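Local coordinates for protein pyridoxine 4-oxidase (Mesorhizobium loti, PDB 4HA6) that uses bound FAD to oxidise the 4-hydroxymethyl group of pyridoxine to an aldehyde, passing the electrons to oxygen, as a member of the GMC oxidoreductase family, at residues R397-L402 and E432-I437; G67-A72 and F436-V441. All coordinates share one frame; numbering follows the deposited sequence.

Contact 1: residues R397-L402 and E432-I437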
loop_
_atom_site.group_PDB
_atom_site.type_symbol
_atom_site.label_atom_id
_atom_site.label_comp_id
_atom_site.label_asym_id
_atom_site.label_seq_id
_atom_site.Cartn_x
_atom_site.Cartn_y
_atom_site.Cartn_z
ATOM N N ARG A 397 -16.967 4.889 12.926
ATOM C CA ARG A 397 -15.719 4.236 13.326
ATOM C C ARG A 397 -14.552 5.222 13.555
ATOM O O ARG A 397 -13.736 5.014 14.461
ATOM C CB ARG A 397 -15.309 3.186 12.284
ATOM C CG ARG A 397 -16.141 1.922 12.300
ATOM C CD ARG A 397 -15.710 1.042 13.468
ATOM N NE ARG A 397 -16.528 -0.161 13.612
ATOM C CZ ARG A 397 -17.437 -0.335 14.570
ATOM N NH1 ARG A 397 -17.656 0.622 15.476
ATOM N NH2 ARG A 397 -18.124 -1.468 14.623
ATOM N N PHE A 398 -14.456 6.272 12.735
ATOM C CA PHE A 398 -13.398 7.280 12.908
ATOM C C PHE A 398 -13.581 8.090 14.196
ATOM O O PHE A 398 -12.600 8.571 14.766
ATOM C CB PHE A 398 -13.349 8.240 11.718
ATOM C CG PHE A 398 -12.054 8.188 10.941
ATOM C CD1 PHE A 398 -10.871 8.662 11.497
ATOM C CD2 PHE A 398 -12.028 7.684 9.648
ATOM C CE1 PHE A 398 -9.661 8.612 10.764
ATOM C CE2 PHE A 398 -10.837 7.628 8.914
ATOM C CZ PHE A 398 -9.654 8.095 9.475
ATOM N N ARG A 399 -14.831 8.268 14.633
ATOM C CA ARG A 399 -15.097 8.828 15.962
ATOM C C ARG A 399 -14.523 7.889 17.020
ATOM O O ARG A 399 -13.882 8.334 17.979
ATOM C CB ARG A 399 -16.599 9.007 16.217
ATOM C CG ARG A 399 -17.250 10.118 15.410
ATOM C CD ARG A 399 -18.723 10.273 15.779
ATOM N NE ARG A 399 -19.455 10.794 14.627
ATOM C CZ ARG A 399 -20.685 10.424 14.286
ATOM N NH1 ARG A 399 -21.356 9.531 15.020
ATOM N NH2 ARG A 399 -21.253 10.964 13.220
ATOM N N ARG A 400 -14.764 6.594 16.850
ATOM C CA ARG A 400 -14.227 5.612 17.790
ATOM C C ARG A 400 -12.700 5.682 17.798
ATOM O O ARG A 400 -12.066 5.597 18.864
ATOM C CB ARG A 400 -14.715 4.197 17.463
ATOM C CG ARG A 400 -16.250 4.017 17.420
ATOM C CD ARG A 400 -16.920 4.136 18.799
ATOM N NE ARG A 400 -17.119 5.527 19.221
ATOM C CZ ARG A 400 -18.109 6.320 18.795
ATOM N NH1 ARG A 400 -19.012 5.875 17.924
ATOM N NH2 ARG A 400 -18.194 7.570 19.237
ATOM N N ALA A 401 -12.102 5.887 16.620
ATOM C CA ALA A 401 -10.633 5.912 16.529
ATOM C C ALA A 401 -10.083 7.143 17.244
ATOM O O ALA A 401 -9.134 7.031 18.036
ATOM C CB ALA A 401 -10.160 5.880 15.075
ATOM N N LEU A 402 -10.667 8.311 16.957
ATOM C CA LEU A 402 -10.257 9.561 17.617
ATOM C C LEU A 402 -10.433 9.406 19.114
ATOM O O LEU A 402 -9.604 9.867 19.911
ATOM C CB LEU A 402 -11.138 10.723 17.176
ATOM C CG LEU A 402 -10.565 12.148 17.055
ATOM C CD1 LEU A 402 -11.663 13.183 17.218
ATOM C CD2 LEU A 402 -9.370 12.449 17.969
ATOM N N GLU A 432 -19.124 18.237 15.510
ATOM C CA GLU A 432 -17.835 18.898 15.723
ATOM C C GLU A 432 -16.660 17.932 15.577
ATOM O O GLU A 432 -15.607 18.291 15.029
ATOM C CB GLU A 432 -17.776 19.592 17.090
ATOM C CG GLU A 432 -18.723 20.792 17.217
ATOM C CD GLU A 432 -18.472 21.612 18.476
ATOM O OE1 GLU A 432 -19.163 22.634 18.662
ATOM O OE2 GLU A 432 -17.578 21.241 19.267
ATOM N N MET A 433 -16.827 16.718 16.084
ATOM C CA MET A 433 -15.803 15.699 15.912
ATOM C C MET A 433 -15.670 15.330 14.442
ATOM O O MET A 433 -14.556 15.159 13.928
ATOM C CB MET A 433 -16.171 14.455 16.694
ATOM C CG MET A 433 -16.149 14.633 18.183
ATOM S SD MET A 433 -15.006 13.457 18.894
ATOM C CE MET A 433 -15.446 12.009 17.938
ATOM N N ASP A 434 -16.808 15.188 13.771
ATOM C CA ASP A 434 -16.809 14.837 12.356
ATOM C C ASP A 434 -16.064 15.906 11.561
ATOM O O ASP A 434 -15.339 15.589 10.614
ATOM C CB ASP A 434 -18.247 14.710 11.835
ATOM C CG ASP A 434 -18.894 13.363 12.177
ATOM O OD1 ASP A 434 -18.266 12.539 12.887
ATOM O OD2 ASP A 434 -20.049 13.140 11.743
ATOM N N ASP A 435 -16.232 17.169 11.954
ATOM C CA ASP A 435 -15.628 18.281 11.213
ATOM C C ASP A 435 -14.115 18.287 11.393
ATOM O O ASP A 435 -13.360 18.450 10.430
ATOM C CB ASP A 435 -16.206 19.637 11.645
ATOM C CG ASP A 435 -15.618 20.797 10.842
ATOM O OD1 ASP A 435 -15.838 20.847 9.609
ATOM O OD2 ASP A 435 -14.917 21.649 11.430
ATOM N N PHE A 436 -13.671 18.111 12.631
ATOM C CA PHE A 436 -12.247 17.988 12.877
ATOM C C PHE A 436 -11.650 16.807 12.111
ATOM O O PHE A 436 -10.591 16.932 11.478
ATOM C CB PHE A 436 -11.962 17.823 14.359
ATOM C CG PHE A 436 -10.526 17.526 14.644
ATOM C CD1 PHE A 436 -10.112 16.223 14.884
ATOM C CD2 PHE A 436 -9.582 18.547 14.640
ATOM C CE1 PHE A 436 -8.767 15.937 15.131
ATOM C CE2 PHE A 436 -8.240 18.276 14.894
ATOM C CZ PHE A 436 -7.832 16.964 15.136
ATOM N N ILE A 437 -12.313 15.653 12.174
ATOM C CA ILE A 437 -11.808 14.465 11.477
ATOM C C ILE A 437 -11.702 14.721 9.964
ATOM O O ILE A 437 -10.671 14.433 9.351
ATOM C CB ILE A 437 -12.674 13.228 11.793
ATOM C CG1 ILE A 437 -12.507 12.836 13.269
ATOM C CG2 ILE A 437 -12.313 12.052 10.890
ATOM C CD1 ILE A 437 -13.568 11.830 13.763
#
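Arg399 reaches from helix 392-409 to Met433 and Asp434 on helix 430-440; the segments 397-402 and 432-437 run at 84° to each other, their axes 10.2 Å apart. Its CB and CG both rest on the Met433 methyl, CG 3.6 Å from CE. With CG anti to the carbonyl carbon and the chain extended from there to NE, CD passes beside Asp434 OD1. The guanidinium then takes the carboxylate side-on, NE giving a nearly straight bond to Asp434 OD1 (2.7 Å, 173°). NH2 bonds Asp434 OD2 at 2.9 Å; both oxygens are met on the syn side, with the two planes turned 24° apart. A leucine in place of Arg399 would probably leave Asp434 OD1 without its NE partner and the carboxylate less firmly fixed, though Arg395 still reaches OD2. Beneath the salt bridge the contact is apolar. Leu402 CD1 lies 3.7 Å from Met433 SD and also touches the Phe436 ring and Ile437, while Ile437 CG2 meets Phe398 CD1 at 3.7 Å. Ile437 CD1 packs against the Phe398 carbonyl. Strand 355-362 lines this apolar layer, Ile362 touching Phe398 and Phe360 touching both Leu402 and Phe436.

Contact 2: residues G67-A72 and F436-V441; sequences GTAGRA and FIARSV
A type I' beta turn, Thr68 to Arg71, in the loop between strands 60-61 and 74-75 packs on the C-terminal end of helix 430-440, where the chain passes into strand 441-443. The Arg71 side chain reaches over this helix end and binds backbone carbonyls there. Its NH1 gives two hydrogen bonds, to Val441 O at 2.8 Å and to Ala438 O at 2.9 Å, and NH2 adds a second bond to Val441 O, so that this one oxygen is held end-on by both terminal nitrogens. All three bonds are bent, and only NH1 to Val441 O lies in the carbonyl plane, on a lone pair; the other two donors are tilted from it by 28-29°. Both acceptors lie close to the guanidinium plane. Arg439 O instead sits over one face, 3.1 Å above the plane and badly placed for a bond from Arg71; it is hydrogen-bonded to Ser344 and Ser346. A bend at chi3 (51°) turns the guanidinium across these carbonyls, and Glu345 forms a salt bridge with NE. The carbonyls at a helix C-terminus carry partial negative charge, which probably favours a cation here. At the start of the turn the two backbones come together, Thr68 CA lying 3.3 Å from Ala438 O. The short Ala438 side chain is consistent with this close approach: its CB touches Gly67 O and Ala69 N, and Ala69 CB reaches the CG of Arg439. The Thr68 hydroxyl pairs with His73, while its methyl CG2 meets CG2 of Val441, the first residue past the helix, at 3.6 Å.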
loop_
_atom_site.group_PDB
_atom_site.type_symbol
_atom_site.label_atom_id
_atom_site.label_comp_id
_atom_site.label_asym_id
_atom_site.label_seq_id
_atom_site.Cartn_x
_atom_site.Cartn_y
_atom_site.Cartn_z
ATOM N N GLY A 67 -16.547 14.416 1.743
ATOM C CA GLY A 67 -16.440 13.799 3.057
ATOM C C GLY A 67 -15.217 14.248 3.842
ATOM O O GLY A 67 -15.109 13.944 5.035
ATOM N N THR A 68 -14.283 14.952 3.195
ATOM C CA THR A 68 -13.144 15.511 3.938
ATOM C C THR A 68 -13.083 17.019 3.758
ATOM O O THR A 68 -12.053 17.561 3.332
ATOM C CB THR A 68 -11.775 14.878 3.537
ATOM O OG1 THR A 68 -11.363 15.388 2.260
ATOM C CG2 THR A 68 -11.875 13.359 3.477
ATOM N N ALA A 69 -14.199 17.677 4.078
ATOM C CA ALA A 69 -14.316 19.135 4.054
ATOM C C ALA A 69 -13.970 19.731 2.694
ATOM O O ALA A 69 -13.418 20.831 2.615
ATOM C CB ALA A 69 -13.447 19.764 5.151
ATOM N N GLY A 70 -14.299 19.012 1.626
ATOM C CA GLY A 70 -13.994 19.480 0.282
ATOM C C GLY A 70 -12.516 19.500 -0.086
ATOM O O GLY A 70 -12.155 20.028 -1.145
ATOM N N ARG A 71 -11.662 18.921 0.764
ATOM C CA ARG A 71 -10.223 18.877 0.480
ATOM C C ARG A 71 -9.881 17.897 -0.646
ATOM O O ARG A 71 -10.447 16.802 -0.733
ATOM C CB ARG A 71 -9.426 18.533 1.748
ATOM C CG ARG A 71 -9.660 19.514 2.902
ATOM C CD ARG A 71 -9.239 18.951 4.266
ATOM N NE ARG A 71 -7.880 18.417 4.229
ATOM C CZ ARG A 71 -7.538 17.210 4.671
ATOM N NH1 ARG A 71 -8.457 16.414 5.211
ATOM N NH2 ARG A 71 -6.279 16.798 4.582
ATOM N N ALA A 72 -8.965 18.314 -1.514
ATOM C CA ALA A 72 -8.365 17.440 -2.518
ATOM C C ALA A 72 -7.074 16.922 -1.909
ATOM O O ALA A 72 -6.458 17.593 -1.091
ATOM C CB ALA A 72 -8.074 18.223 -3.801
ATOM N N PHE A 436 -13.671 18.111 12.631
ATOM C CA PHE A 436 -12.247 17.988 12.877
ATOM C C PHE A 436 -11.650 16.807 12.111
ATOM O O PHE A 436 -10.591 16.932 11.478
ATOM C CB PHE A 436 -11.962 17.823 14.359
ATOM C CG PHE A 436 -10.526 17.526 14.644
ATOM C CD1 PHE A 436 -10.112 16.223 14.884
ATOM C CD2 PHE A 436 -9.582 18.547 14.640
ATOM C CE1 PHE A 436 -8.767 15.937 15.131
ATOM C CE2 PHE A 436 -8.240 18.276 14.894
ATOM C CZ PHE A 436 -7.832 16.964 15.136
ATOM N N ILE A 437 -12.313 15.653 12.174
ATOM C CA ILE A 437 -11.808 14.465 11.477
ATOM C C ILE A 437 -11.702 14.721 9.964
ATOM O O ILE A 437 -10.671 14.433 9.351
ATOM C CB ILE A 437 -12.674 13.228 11.793
ATOM C CG1 ILE A 437 -12.507 12.836 13.269
ATOM C CG2 ILE A 437 -12.313 12.052 10.890
ATOM C CD1 ILE A 437 -13.568 11.830 13.763
ATOM N N ALA A 438 -12.754 15.302 9.382
ATOM C CA ALA A 438 -12.804 15.605 7.947
ATOM C C ALA A 438 -11.683 16.574 7.525
ATOM O O ALA A 438 -11.150 16.492 6.410
ATOM C CB ALA A 438 -14.180 16.186 7.583
ATOM N N ARG A 439 -11.340 17.492 8.423
ATOM C CA ARG A 439 -10.298 18.473 8.161
ATOM C C ARG A 439 -8.906 17.877 8.346
ATOM O O ARG A 439 -7.934 18.339 7.716
ATOM C CB ARG A 439 -10.478 19.692 9.082
ATOM C CG ARG A 439 -11.480 20.746 8.570
ATOM C CD ARG A 439 -12.099 21.582 9.710
ATOM N NE ARG A 439 -11.119 22.047 10.694
ATOM C CZ ARG A 439 -11.298 22.027 12.019
ATOM N NH1 ARG A 439 -12.424 21.563 12.558
ATOM N NH2 ARG A 439 -10.341 22.470 12.824
ATOM N N SER A 440 -8.806 16.845 9.185
ATOM C CA SER A 440 -7.502 16.306 9.597
ATOM C C SER A 440 -7.018 15.066 8.829
ATOM O O SER A 440 -5.799 14.806 8.753
ATOM C CB SER A 440 -7.521 15.994 11.099
ATOM O OG SER A 440 -8.343 14.875 11.364
ATOM N N VAL A 441 -7.944 14.274 8.285
ATOM C CA VAL A 441 -7.530 13.019 7.648
ATOM C C VAL A 441 -6.615 13.237 6.430
ATOM O O VAL A 441 -6.829 14.155 5.621
ATOM C CB VAL A 441 -8.734 12.112 7.261
ATOM C CG1 VAL A 441 -9.409 11.517 8.515
ATOM C CG2 VAL A 441 -9.750 12.864 6.400
#

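Contacts 1 and 2 use overlapping parts of helix 430-440 and its exit and share Phe436 and Ile437, though these two side chains serve contact 1 alone. Contact 1 is the more buried: two helices, close in sequence, join through apolar side chains under an ion pair between side chains. Contact 2 is only partly buried and brings a loop from far earlier in the chain to the helix end, where apolar packing is slight. Across contact 1 the arginine meets a carboxylate; across contact 2 it meets main-chain carbonyls, its carboxylate partner Glu345 lying outside the two segments. The contacts meet where Phe398 CZ packs on Val441 CG1 at 3.6 Å.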